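Local coordinates for putative 2,5-diketo-D-gluconic acid reductase B (Sinorhizobium meliloti, PDB 3UP8), which probably reduces methylglyoxal to hydroxyacetone with NADPH, as an aldo/keto reductase that may also act on 2,5-diketo-D-gluconate, at residues V181-Y186 / R237-Q242; S205-A210 / G284-P289; A231-L236 / F261-F266. All blocks are in the same frame, centred on the assembly; numbering follows the deposited sequence.

Interaction 1: residues V181-Y186 / R237-Q242; sequences VEYHPY and RWLVQQ
The Y183 side chain leaves its backbone with CG pointing opposite the N atom (chi1 -168°), which carries the phenol across to W238, L239 and Q242. W238 starts in the same way, and its six-membered ring comes to lie obliquely against the tyrosine ring, the centroids 5.3 Å apart and the planes inclined by 56°. Evidence for contact at this point is the 3.8 Å from Y183 CE1 to W238 CH2. L239 sends one methyl over a face of the tyrosine ring: its CD2 is 3.9 Å from the centroid of the Y183 ring, a CH-pi contact. The phenol end is held by a polar bond, Y183 OH donating to Q242 OE1 over 2.7 Å. That acceptor lies at the ring edge, and the hydroxyl meets a lone pair of the amide oxygen in the carbonyl plane, at a C=O...donor angle of 112°. The other end of the same amide turns back on its own segment: Q242 NE2 gives a hydrogen bond of 3.1 Å to W238 O and sits over one face of the indole. Bonds at both ends of the amide thus fix its rotation. Farther along the loop, W238 CZ3 packs 3.6 Å from P185 N, while V276 of helix 270-277 touches both the proline and the indole. H184, whose CB points away from segment 237-242, donates from NE2 to E182 OE2 over 2.8 Å, a His-carboxylate bond. The contact joins the loop leaving strand 176-182 to helix 231-240, and so packs a strand-end loop against an outer helix in the (beta/alpha)8 TIM barrel of the aldo/keto reductases.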
loop_
_atom_site.group_PDB
_atom_site.type_symbol
_atom_site.label_atom_id
_atom_site.label_comp_id
_atom_site.label_asym_id
_atom_site.label_seq_id
_atom_site.Cartn_x
_atom_site.Cartn_y
_atom_site.Cartn_z
ATOM N N VAL A 181 4.121 0.992 -4.433
ATOM C CA VAL A 181 4.244 1.706 -5.698
ATOM C C VAL A 181 2.876 1.894 -6.357
ATOM O O VAL A 181 1.919 1.180 -6.048
ATOM C CB VAL A 181 5.145 0.945 -6.698
ATOM C CG1 VAL A 181 6.592 0.824 -6.164
ATOM C CG2 VAL A 181 4.562 -0.439 -7.041
ATOM N N GLU A 182 2.800 2.881 -7.250
ATOM C CA GLU A 182 1.629 3.072 -8.115
ATOM C C GLU A 182 1.475 1.834 -8.984
ATOM O O GLU A 182 2.423 1.414 -9.623
ATOM C CB GLU A 182 1.851 4.284 -9.016
ATOM C CG GLU A 182 0.690 4.579 -9.924
ATOM C CD GLU A 182 0.905 5.815 -10.764
ATOM O OE1 GLU A 182 1.739 6.662 -10.394
ATOM O OE2 GLU A 182 0.224 5.930 -11.800
ATOM N N TYR A 183 0.290 1.233 -8.987
ATOM C CA TYR A 183 0.064 0.044 -9.810
ATOM C C TYR A 183 -1.426 -0.060 -10.135
ATOM O O TYR A 183 -2.271 -0.085 -9.242
ATOM C CB TYR A 183 0.577 -1.214 -9.098
ATOM C CG TYR A 183 0.668 -2.459 -9.965
ATOM C CD1 TYR A 183 0.838 -2.375 -11.349
ATOM C CD2 TYR A 183 0.592 -3.731 -9.384
ATOM C CE1 TYR A 183 0.922 -3.540 -12.142
ATOM C CE2 TYR A 183 0.684 -4.894 -10.159
ATOM C CZ TYR A 183 0.851 -4.787 -11.525
ATOM O OH TYR A 183 0.926 -5.954 -12.258
ATOM N N HIS A 184 -1.714 -0.083 -11.433
ATOM C CA HIS A 184 -3.073 -0.133 -11.968
ATOM C C HIS A 184 -2.919 -0.638 -13.406
ATOM O O HIS A 184 -1.795 -0.764 -13.894
ATOM C CB HIS A 184 -3.725 1.253 -11.929
ATOM C CG HIS A 184 -2.857 2.347 -12.472
ATOM N ND1 HIS A 184 -2.613 2.513 -13.822
ATOM C CD2 HIS A 184 -2.183 3.343 -11.845
ATOM C CE1 HIS A 184 -1.808 3.545 -13.998
ATOM N NE2 HIS A 184 -1.534 4.070 -12.815
ATOM N N PRO A 185 -4.036 -0.941 -14.088
ATOM C CA PRO A 185 -3.901 -1.560 -15.421
ATOM C C PRO A 185 -3.078 -0.755 -16.451
ATOM O O PRO A 185 -2.500 -1.349 -17.372
ATOM C CB PRO A 185 -5.352 -1.702 -15.874
ATOM C CG PRO A 185 -6.124 -1.857 -14.575
ATOM C CD PRO A 185 -5.439 -0.908 -13.631
ATOM N N TYR A 186 -3.000 0.568 -16.286
ATOM C CA TYR A 186 -2.300 1.424 -17.265
ATOM C C TYR A 186 -0.795 1.588 -17.034
ATOM O O TYR A 186 -0.090 2.175 -17.868
ATOM C CB TYR A 186 -3.023 2.773 -17.394
ATOM C CG TYR A 186 -4.507 2.557 -17.549
ATOM C CD1 TYR A 186 -5.046 2.064 -18.747
ATOM C CD2 TYR A 186 -5.370 2.797 -16.482
ATOM C CE1 TYR A 186 -6.427 1.831 -18.867
ATOM C CE2 TYR A 186 -6.718 2.567 -16.585
ATOM C CZ TYR A 186 -7.248 2.091 -17.770
ATOM O OH TYR A 186 -8.596 1.892 -17.820
ATOM N N ARG A 237 -9.626 -6.577 -8.298
ATOM C CA ARG A 237 -9.454 -8.017 -8.375
ATOM C C ARG A 237 -8.220 -8.391 -9.186
ATOM O O ARG A 237 -7.493 -9.296 -8.804
ATOM C CB ARG A 237 -10.718 -8.703 -8.924
ATOM C CG ARG A 237 -10.618 -10.221 -9.048
ATOM C CD ARG A 237 -10.612 -10.909 -7.670
ATOM N NE ARG A 237 -9.878 -12.174 -7.690
ATOM C CZ ARG A 237 -9.757 -12.994 -6.645
ATOM N NH1 ARG A 237 -10.342 -12.700 -5.484
ATOM N NH2 ARG A 237 -9.065 -14.125 -6.766
ATOM N N TRP A 238 -7.970 -7.684 -10.289
ATOM C CA TRP A 238 -6.825 -7.986 -11.143
ATOM C C TRP A 238 -5.515 -7.834 -10.359
ATOM O O TRP A 238 -4.557 -8.599 -10.556
ATOM C CB TRP A 238 -6.812 -7.064 -12.367
ATOM C CG TRP A 238 -5.562 -7.176 -13.194
ATOM C CD1 TRP A 238 -5.227 -8.203 -14.037
ATOM C CD2 TRP A 238 -4.490 -6.218 -13.286
ATOM N NE1 TRP A 238 -4.002 -7.957 -14.626
ATOM C CE2 TRP A 238 -3.537 -6.741 -14.190
ATOM C CE3 TRP A 238 -4.244 -4.971 -12.689
ATOM C CZ2 TRP A 238 -2.351 -6.055 -14.523
ATOM C CZ3 TRP A 238 -3.052 -4.285 -13.018
ATOM C CH2 TRP A 238 -2.129 -4.835 -13.925
ATOM N N LEU A 239 -5.482 -6.835 -9.477
ATOM C CA LEU A 239 -4.331 -6.639 -8.586
ATOM C C LEU A 239 -4.214 -7.756 -7.549
ATOM O O LEU A 239 -3.190 -8.426 -7.442
ATOM C CB LEU A 239 -4.440 -5.266 -7.902
ATOM C CG LEU A 239 -4.343 -4.081 -8.879
ATOM C CD1 LEU A 239 -4.822 -2.794 -8.223
ATOM C CD2 LEU A 239 -2.918 -3.921 -9.377
ATOM N N VAL A 240 -5.302 -7.975 -6.818
ATOM C CA VAL A 240 -5.307 -8.834 -5.647
ATOM C C VAL A 240 -5.159 -10.309 -6.041
ATOM O O VAL A 240 -4.682 -11.130 -5.253
ATOM C CB VAL A 240 -6.556 -8.504 -4.789
ATOM C CG1 VAL A 240 -7.668 -9.557 -4.921
ATOM C CG2 VAL A 240 -6.163 -8.235 -3.364
ATOM N N GLN A 241 -5.527 -10.623 -7.285
ATOM C CA GLN A 241 -5.367 -11.970 -7.839
ATOM C C GLN A 241 -3.922 -12.269 -8.252
ATOM O O GLN A 241 -3.550 -13.427 -8.427
ATOM C CB GLN A 241 -6.316 -12.168 -9.039
ATOM C CG GLN A 241 -6.434 -13.612 -9.542
ATOM C CD GLN A 241 -7.663 -13.816 -10.422
ATOM O OE1 GLN A 241 -8.773 -13.387 -10.084
ATOM N NE2 GLN A 241 -7.469 -14.477 -11.546
ATOM N N GLN A 242 -3.100 -11.236 -8.410
ATOM C CA GLN A 242 -1.684 -11.455 -8.714
ATOM C C GLN A 242 -0.916 -11.885 -7.469
ATOM O O GLN A 242 -1.130 -11.323 -6.374
ATOM C CB GLN A 242 -1.054 -10.191 -9.254
ATOM C CG GLN A 242 -1.392 -9.890 -10.679
ATOM C CD GLN A 242 -0.853 -8.553 -11.109
ATOM O OE1 GLN A 242 0.359 -8.360 -11.209
ATOM N NE2 GLN A 242 -1.750 -7.626 -11.399
#

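Interaction 2: residues S205-A210 / G284-P289; sequences SYYAMA and GRIVNP
The Y207 ring has I286 over one face and V287 at its edge. CD1 of the isoleucine stands 4.2 Å from the centroid of the Y207 ring and 15° off the normal, close enough to the perpendicular for a CH-pi contact, although it is offset toward the rim. At the edge, near the ring plane, V287 CG2 comes within 3.5 Å of Y207 CE1. The same methyl is 3.9 Å from Y206 CE1 and so sits against the edges of both rings, where Y207 CD1 also meets the edge of the Y206 ring, in its plane. The valine rotation (chi1 -176°) turns CG2 to the two rings and leaves CG1 near the Y206 hydroxyl.

Y206 is the last residue of strand 202-206, and the chain then enters a type I beta turn from Y207 to A210, closed by A210 N donating to Y207 O over 2.9 Å. This is a strand-end loop of the TIM barrel, against which the segment 284-289, in a loop after helix 270-277, packs by apolar contact without a hydrogen bond between the two. The Y206 side chain lies about 6 Å from those of Y70, the predicted proton donor, and K95, consistent with a place beside the active-site pocket; an acetate about 3 Å from it is probably from the crystallisation liquor. Its hydroxyl bonds to N159 OD1, while V287 CB and CG1 merely pack near that oxygen.

Beyond the ring, I286 CD1 reaches the turn itself, 3.6 Å from A210 C and 4.2 Å from A210 CB. V287 N is tied elsewhere, donating to E182 OE1.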
loop_
_atom_site.group_PDB
_atom_site.type_symbol
_atom_site.label_atom_id
_atom_site.label_comp_id
_atom_site.label_asym_id
_atom_site.label_seq_id
_atom_site.Cartn_x
_atom_site.Cartn_y
_atom_site.Cartn_z
ATOM N N SER A 205 0.120 -1.884 -3.948
ATOM C CA SER A 205 -0.422 -1.000 -4.984
ATOM C C SER A 205 -1.178 0.199 -4.418
ATOM O O SER A 205 -2.025 0.037 -3.534
ATOM C CB SER A 205 -1.378 -1.797 -5.881
ATOM O OG SER A 205 -2.224 -0.918 -6.607
ATOM N N TYR A 206 -0.874 1.389 -4.939
ATOM C CA TYR A 206 -1.765 2.542 -4.793
ATOM C C TYR A 206 -2.226 3.040 -6.172
ATOM O O TYR A 206 -1.617 2.704 -7.201
ATOM C CB TYR A 206 -1.171 3.679 -3.931
ATOM C CG TYR A 206 0.049 4.404 -4.490
ATOM C CD1 TYR A 206 -0.090 5.414 -5.441
ATOM C CD2 TYR A 206 1.334 4.103 -4.032
ATOM C CE1 TYR A 206 1.023 6.095 -5.946
ATOM C CE2 TYR A 206 2.457 4.781 -4.529
ATOM C CZ TYR A 206 2.286 5.777 -5.482
ATOM O OH TYR A 206 3.367 6.465 -5.982
ATOM N N TYR A 207 -3.306 3.825 -6.167
ATOM C CA TYR A 207 -3.938 4.384 -7.383
ATOM C C TYR A 207 -4.518 3.309 -8.305
ATOM O O TYR A 207 -4.454 3.429 -9.529
ATOM C CB TYR A 207 -2.975 5.287 -8.180
ATOM C CG TYR A 207 -3.278 6.765 -8.061
ATOM C CD1 TYR A 207 -2.263 7.676 -7.782
ATOM C CD2 TYR A 207 -4.578 7.257 -8.242
ATOM C CE1 TYR A 207 -2.532 9.039 -7.673
ATOM C CE2 TYR A 207 -4.859 8.618 -8.131
ATOM C CZ TYR A 207 -3.819 9.504 -7.841
ATOM O OH TYR A 207 -4.064 10.847 -7.704
ATOM N N ALA A 208 -5.072 2.261 -7.707
ATOM C CA ALA A 208 -5.742 1.184 -8.454
ATOM C C ALA A 208 -6.737 1.705 -9.512
ATOM O O ALA A 208 -6.856 1.120 -10.584
ATOM C CB ALA A 208 -6.444 0.244 -7.495
HETATM N N MSE A 209 -7.436 2.794 -9.198
HETATM C CA MSE A 209 -8.475 3.363 -10.083
HETATM C C MSE A 209 -7.910 4.243 -11.211
HETATM O O MSE A 209 -8.665 4.736 -12.060
HETATM C CB MSE A 209 -9.484 4.189 -9.270
HETATM C CG MSE A 209 -10.248 3.440 -8.199
HETATM SE SE MSE A 209 -11.256 1.955 -8.948
HETATM C CE MSE A 209 -10.087 0.483 -8.538
ATOM N N ALA A 210 -6.590 4.455 -11.191
ATOM C CA ALA A 210 -5.891 5.316 -12.153
ATOM C C ALA A 210 -6.532 6.707 -12.328
ATOM O O ALA A 210 -6.723 7.189 -13.454
ATOM C CB ALA A 210 -5.703 4.613 -13.486
ATOM N N GLY A 284 1.402 5.832 -18.647
ATOM C CA GLY A 284 0.367 5.491 -17.684
ATOM C C GLY A 284 0.623 5.968 -16.259
ATOM O O GLY A 284 -0.304 6.047 -15.464
ATOM N N ARG A 285 1.875 6.293 -15.937
ATOM C CA ARG A 285 2.233 6.738 -14.580
ATOM C C ARG A 285 1.631 8.094 -14.262
ATOM O O ARG A 285 1.735 9.040 -15.061
ATOM C CB ARG A 285 3.746 6.801 -14.404
ATOM C CG ARG A 285 4.166 7.090 -12.966
ATOM C CD ARG A 285 5.668 7.194 -12.858
ATOM N NE ARG A 285 6.349 5.986 -13.318
ATOM C CZ ARG A 285 6.465 4.864 -12.607
ATOM N NH1 ARG A 285 5.940 4.783 -11.381
ATOM N NH2 ARG A 285 7.113 3.817 -13.126
ATOM N N ILE A 286 1.009 8.178 -13.086
ATOM C CA ILE A 286 0.336 9.384 -12.612
ATOM C C ILE A 286 1.223 10.197 -11.665
ATOM O O ILE A 286 1.301 11.417 -11.784
ATOM C CB ILE A 286 -0.986 9.024 -11.886
ATOM C CG1 ILE A 286 -1.938 8.284 -12.834
ATOM C CG2 ILE A 286 -1.671 10.285 -11.281
ATOM C CD1 ILE A 286 -3.069 7.558 -12.106
ATOM N N VAL A 287 1.896 9.517 -10.732
ATOM C CA VAL A 287 2.658 10.196 -9.675
ATOM C C VAL A 287 4.158 10.189 -9.995
ATOM O O VAL A 287 4.782 9.135 -10.040
ATOM C CB VAL A 287 2.391 9.534 -8.280
ATOM C CG1 VAL A 287 3.093 10.301 -7.159
ATOM C CG2 VAL A 287 0.883 9.461 -7.997
ATOM N N ASN A 288 4.738 11.370 -10.214
ATOM C CA ASN A 288 6.134 11.477 -10.644
ATOM C C ASN A 288 6.789 12.787 -10.145
ATOM O O ASN A 288 7.181 13.635 -10.957
ATOM C CB ASN A 288 6.179 11.410 -12.179
ATOM C CG ASN A 288 7.502 10.885 -12.721
ATOM O OD1 ASN A 288 8.489 10.729 -11.997
ATOM N ND2 ASN A 288 7.522 10.606 -14.018
ATOM N N PRO A 289 6.876 12.980 -8.812
ATOM C CA PRO A 289 7.424 14.261 -8.335
ATOM C C PRO A 289 8.935 14.377 -8.531
ATOM O O PRO A 289 9.702 13.486 -8.152
ATOM C CB PRO A 289 7.027 14.305 -6.855
ATOM C CG PRO A 289 6.820 12.884 -6.476
ATOM C CD PRO A 289 6.376 12.140 -7.712
#

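Interaction 3: residues A231-L236 / F261-F266; sequences AAQVAL and FAIFDF
The Q233 amide, set beside A262 and I263, is gripped at both ends: NE2 donates to E259 O and OE1 accepts from T230 N. Q233 NE2 also comes to 3.6 Å from A262 O, a mere proximity. Nearer the backbone, the aliphatic part of the glutamine meets I263, with Q233 CB 4.1 Å from I263 CG2. CG1 of I263 falls between its backbone N and carbonyl carbon (chi1 61°), and this carries I263 CD1 to L236, 3.9 Å from L236 CB; the two side chains cross at about a right angle. Replacing Q233 by an alanine is likely to leave E259 O and T230 N without their side-chain partner and to open a gap beside I263.

The contact places the connection between helices 254-261 and 270-277 against helix 231-240, on the outer helical layer of the barrel. A262 centres an inverse gamma turn in that connection, and A262 O also accepts from K229 NZ. F266 meets the helix edge-on: F266 CZ points at the backbone, 3.7 Å from Q233 O, which lies near the ring plane, while K229 and R237 touch the ring as well.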
loop_
_atom_site.group_PDB
_atom_site.type_symbol
_atom_site.label_atom_id
_atom_site.label_comp_id
_atom_site.label_asym_id
_atom_site.label_seq_id
_atom_site.Cartn_x
_atom_site.Cartn_y
_atom_site.Cartn_z
ATOM N N ALA A 231 -16.420 -2.060 -13.006
ATOM C CA ALA A 231 -15.072 -1.897 -13.556
ATOM C C ALA A 231 -14.015 -1.733 -12.437
ATOM O O ALA A 231 -12.905 -2.241 -12.545
ATOM C CB ALA A 231 -15.034 -0.693 -14.514
ATOM N N ALA A 232 -14.395 -1.024 -11.377
ATOM C CA ALA A 232 -13.528 -0.768 -10.233
ATOM C C ALA A 232 -13.141 -2.062 -9.527
ATOM O O ALA A 232 -11.961 -2.278 -9.217
ATOM C CB ALA A 232 -14.205 0.176 -9.274
ATOM N N GLN A 233 -14.129 -2.923 -9.291
ATOM C CA GLN A 233 -13.892 -4.221 -8.653
ATOM C C GLN A 233 -13.046 -5.110 -9.538
ATOM O O GLN A 233 -12.228 -5.882 -9.046
ATOM C CB GLN A 233 -15.214 -4.925 -8.310
ATOM C CG GLN A 233 -16.001 -4.251 -7.194
ATOM C CD GLN A 233 -17.443 -4.756 -7.098
ATOM O OE1 GLN A 233 -18.119 -4.936 -8.115
ATOM N NE2 GLN A 233 -17.917 -4.976 -5.871
ATOM N N VAL A 234 -13.227 -4.999 -10.852
ATOM C CA VAL A 234 -12.385 -5.736 -11.791
ATOM C C VAL A 234 -10.902 -5.341 -11.667
ATOM O O VAL A 234 -10.017 -6.199 -11.678
ATOM C CB VAL A 234 -12.879 -5.566 -13.244
ATOM C CG1 VAL A 234 -11.903 -6.183 -14.230
ATOM C CG2 VAL A 234 -14.262 -6.208 -13.396
ATOM N N ALA A 235 -10.637 -4.044 -11.546
ATOM C CA ALA A 235 -9.252 -3.572 -11.439
ATOM C C ALA A 235 -8.634 -4.013 -10.108
ATOM O O ALA A 235 -7.505 -4.492 -10.078
ATOM C CB ALA A 235 -9.183 -2.062 -11.602
ATOM N N LEU A 236 -9.382 -3.843 -9.023
ATOM C CA LEU A 236 -8.977 -4.318 -7.694
ATOM C C LEU A 236 -8.732 -5.819 -7.673
ATOM O O LEU A 236 -7.752 -6.288 -7.102
ATOM C CB LEU A 236 -10.036 -3.973 -6.651
ATOM C CG LEU A 236 -10.225 -2.503 -6.274
ATOM C CD1 LEU A 236 -11.527 -2.321 -5.496
ATOM C CD2 LEU A 236 -9.045 -1.948 -5.483
ATOM N N PHE A 261 -14.701 -3.689 -1.013
ATOM C CA PHE A 261 -14.481 -4.811 -0.102
ATOM C C PHE A 261 -14.909 -6.152 -0.704
ATOM O O PHE A 261 -14.334 -7.198 -0.387
ATOM C CB PHE A 261 -15.239 -4.553 1.198
ATOM C CG PHE A 261 -14.857 -5.462 2.325
ATOM C CD1 PHE A 261 -13.654 -5.288 3.000
ATOM C CD2 PHE A 261 -15.717 -6.480 2.732
ATOM C CE1 PHE A 261 -13.301 -6.126 4.065
ATOM C CE2 PHE A 261 -15.377 -7.318 3.787
ATOM C CZ PHE A 261 -14.162 -7.137 4.457
ATOM N N ALA A 262 -15.914 -6.105 -1.581
ATOM C CA ALA A 262 -16.486 -7.307 -2.194
ATOM C C ALA A 262 -15.715 -7.768 -3.436
ATOM O O ALA A 262 -16.282 -7.866 -4.532
ATOM C CB ALA A 262 -17.950 -7.066 -2.529
ATOM N N ILE A 263 -14.427 -8.059 -3.268
ATOM C CA ILE A 263 -13.583 -8.465 -4.395
ATOM C C ILE A 263 -13.011 -9.857 -4.207
ATOM O O ILE A 263 -12.177 -10.306 -4.996
ATOM C CB ILE A 263 -12.429 -7.453 -4.662
ATOM C CG1 ILE A 263 -11.496 -7.339 -3.439
ATOM C CG2 ILE A 263 -13.003 -6.093 -5.075
ATOM C CD1 ILE A 263 -10.225 -6.471 -3.652
ATOM N N PHE A 264 -13.447 -10.546 -3.161
ATOM C CA PHE A 264 -12.999 -11.918 -2.945
ATOM C C PHE A 264 -14.119 -12.908 -3.269
ATOM O O PHE A 264 -13.961 -14.117 -3.092
ATOM C CB PHE A 264 -12.416 -12.094 -1.532
ATOM C CG PHE A 264 -11.276 -11.151 -1.238
ATOM C CD1 PHE A 264 -10.000 -11.409 -1.731
ATOM C CD2 PHE A 264 -11.490 -9.984 -0.507
ATOM C CE1 PHE A 264 -8.943 -10.527 -1.491
ATOM C CE2 PHE A 264 -10.437 -9.093 -0.258
ATOM C CZ PHE A 264 -9.161 -9.368 -0.754
ATOM N N ASP A 265 -15.234 -12.357 -3.761
ATOM C CA ASP A 265 -16.402 -13.096 -4.270
ATOM C C ASP A 265 -16.113 -13.892 -5.530
ATOM O O ASP A 265 -16.677 -14.964 -5.743
ATOM C CB ASP A 265 -17.499 -12.105 -4.670
ATOM C CG ASP A 265 -18.278 -11.570 -3.502
ATOM O OD1 ASP A 265 -17.816 -11.690 -2.342
ATOM O OD2 ASP A 265 -19.364 -11.004 -3.756
ATOM N N PHE A 266 -15.275 -13.333 -6.392
ATOM C CA PHE A 266 -15.127 -13.845 -7.746
ATOM C C PHE A 266 -13.671 -13.956 -8.120
ATOM O O PHE A 266 -12.796 -13.549 -7.352
ATOM C CB PHE A 266 -15.877 -12.943 -8.740
ATOM C CG PHE A 266 -15.246 -11.573 -8.946
ATOM C CD1 PHE A 266 -14.720 -11.217 -10.190
ATOM C CD2 PHE A 266 -15.201 -10.639 -7.911
ATOM C CE1 PHE A 266 -14.147 -9.956 -10.394
ATOM C CE2 PHE A 266 -14.630 -9.378 -8.103
ATOM C CZ PHE A 266 -14.110 -9.036 -9.347
#

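Overall arrangement
Helix 231-240 connects interactions 1 and 3, whose centres are about 11 Å apart: R237 NH1 reaches I263 O at 3.1 Å, a probable hydrogen bond. Interactions 1 and 2, with centres also about 11 Å apart, meet at the ends of the neighbouring strands 176-182 and 202-206. Here E182 OE2 lies 2.7 Å from I286 N and Y183 O 2.8 Å from S205 OG, both probable hydrogen bonds. Interactions 2 and 3 are farther apart, about 18 Å between centres, yet selenomethionine M209 packs its CE 3.4 Å from A232 O. Interaction 2 borders the predicted active site through Y206, whereas interactions 1 and 3 lie away from the predicted catalytic and substrate-binding residues.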